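Local atomic coordinates of HMG-CoA Lyase (Bacillus subtilis subsp. subtilis, PDB entry 1YDO), a protein that belongs to the HMGL-like family of enzymes, whose members fold as a TIM barrel. Residues E46-F50 and A62-A66. Residues are numbered along the deposited sequence; the frame is centred on the assembly and turned at random.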
loop_
_atom_site.group_PDB
_atom_site.type_symbol
_atom_site.label_atom_id
_atom_site.label_comp_id
_atom_site.label_asym_id
_atom_site.label_seq_id
_atom_site.Cartn_x
_atom_site.Cartn_y
_atom_site.Cartn_z
ATOM N N GLU A 46 -9.516 -2.965 20.790
ATOM C CA GLU A 46 -9.212 -2.028 21.862
ATOM C C GLU A 46 -10.332 -0.996 21.886
ATOM O O GLU A 46 -10.266 0.002 21.179
ATOM C CB GLU A 46 -7.911 -1.305 21.611
ATOM C CG GLU A 46 -6.717 -2.172 21.739
ATOM C CD GLU A 46 -5.442 -1.357 21.908
ATOM O OE1 GLU A 46 -4.338 -1.954 21.885
ATOM O OE2 GLU A 46 -5.541 -0.119 22.067
ATOM N N ILE A 47 -11.357 -1.228 22.696
ATOM C CA ILE A 47 -12.484 -0.313 22.757
ATOM C C ILE A 47 -12.138 1.124 23.117
ATOM O O ILE A 47 -12.783 2.050 22.634
ATOM C CB ILE A 47 -13.528 -0.809 23.749
ATOM C CG1 ILE A 47 -12.902 -0.919 25.138
ATOM C CG2 ILE A 47 -14.066 -2.157 23.308
ATOM C CD1 ILE A 47 -13.896 -1.266 26.220
ATOM N N THR A 48 -11.127 1.325 23.956
ATOM C CA THR A 48 -10.763 2.684 24.355
ATOM C C THR A 48 -9.460 2.752 25.136
ATOM O O THR A 48 -8.785 1.739 25.336
ATOM C CB THR A 48 -11.834 3.294 25.246
ATOM O OG1 THR A 48 -11.452 4.624 25.623
ATOM C CG2 THR A 48 -11.992 2.452 26.506
ATOM N N SER A 49 -9.124 3.962 25.583
ATOM C CA SER A 49 -7.912 4.211 26.362
ATOM C C SER A 49 -8.263 4.852 27.692
ATOM O O SER A 49 -9.108 5.746 27.755
ATOM C CB SER A 49 -6.955 5.136 25.602
ATOM O OG SER A 49 -5.986 5.699 26.469
ATOM N N PHE A 50 -7.615 4.393 28.756
ATOM C CA PHE A 50 -7.867 4.941 30.078
ATOM C C PHE A 50 -6.805 5.923 30.517
ATOM O O PHE A 50 -6.473 6.015 31.698
ATOM C CB PHE A 50 -8.015 3.822 31.111
ATOM C CG PHE A 50 -9.307 3.090 31.003
ATOM C CD1 PHE A 50 -9.406 1.936 30.248
ATOM C CD2 PHE A 50 -10.447 3.595 31.599
ATOM C CE1 PHE A 50 -10.638 1.291 30.091
ATOM C CE2 PHE A 50 -11.678 2.958 31.443
ATOM C CZ PHE A 50 -11.774 1.813 30.690
ATOM N N ALA A 62 -14.175 7.009 27.982
ATOM C CA ALA A 62 -13.662 5.648 28.085
ATOM C C ALA A 62 -14.513 4.750 28.984
ATOM O O ALA A 62 -15.025 3.722 28.538
ATOM C CB ALA A 62 -12.219 5.669 28.591
ATOM N N ILE A 63 -14.648 5.131 30.252
ATOM C CA ILE A 63 -15.418 4.339 31.202
ATOM C C ILE A 63 -16.869 4.127 30.759
ATOM O O ILE A 63 -17.456 3.074 31.014
ATOM C CB ILE A 63 -15.399 4.981 32.608
ATOM C CG1 ILE A 63 -15.536 6.506 32.506
ATOM C CG2 ILE A 63 -14.131 4.585 33.336
ATOM C CD1 ILE A 63 -14.299 7.235 31.977
ATOM N N ASP A 64 -17.435 5.128 30.094
ATOM C CA ASP A 64 -18.805 5.043 29.611
ATOM C C ASP A 64 -18.936 4.047 28.452
ATOM O O ASP A 64 -19.853 3.210 28.421
ATOM C CB ASP A 64 -19.301 6.424 29.157
ATOM C CG ASP A 64 -19.501 7.395 30.316
ATOM O OD1 ASP A 64 -20.328 7.112 31.212
ATOM O OD2 ASP A 64 -18.828 8.447 30.334
ATOM N N VAL A 65 -18.015 4.131 27.497
ATOM C CA VAL A 65 -18.053 3.235 26.352
ATOM C C VAL A 65 -17.729 1.818 26.771
ATOM O O VAL A 65 -18.293 0.866 26.246
ATOM C CB VAL A 65 -17.060 3.680 25.227
ATOM C CG1 VAL A 65 -15.639 3.703 25.752
ATOM C CG2 VAL A 65 -17.158 2.729 24.034
ATOM N N ALA A 66 -16.827 1.682 27.731
ATOM C CA ALA A 66 -16.417 0.364 28.195
ATOM C C ALA A 66 -17.583 -0.436 28.772
ATOM O O ALA A 66 -17.516 -1.665 28.849
ATOM C CB ALA A 66 -15.298 0.499 29.237
#
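A62 reaches the F50 ring with its methyl group, a CH-pi contact in which CB lies 4.3 Å from the ring centroid and 24° off the ring normal, over one face but displaced toward the rim. The remaining contacts of the ring with the helix are made at its edge. CG2 of I63 meets F50 CE2 at 3.5 Å, close to the plane of the ring, while the methyl group of A66 comes up to F50 CZ at 4.0 Å. With CG beside the backbone N and anti to the carbonyl carbon (chi1 -74°), the F50 ring is brought to the helix although its CB does not point there.

Further back along the strand, aliphatic groups take over. The I47 side chain, extended beyond CG1, carries CD1 to A66, 3.8 Å from A66 CB. The methyl group of A66 thus touches both the I47 tip and the F50 edge. T48 also points toward the helix; it packs toward V65, and its CG2 rests on the methyl group of A62.

No hydrogen bond joins the two segments. A62 CB does lie beside two oxygens of the strand end, T48 OG1 and S49 O, which are themselves linked by a weak hydrogen bond of 3.4 Å.

Other elements complete this buried layer: V65 and I47 pack on helix 27-38, and F50 on helix 84-93. The strand and helix axes run nearly antiparallel, at 158° and 8.0 Å apart at closest approach, as expected for the first half of a beta-alpha-beta crossover. Helix 62-68 connects strand 44-49 to its parallel neighbour 76-80, the repeating construction of a TIM barrel.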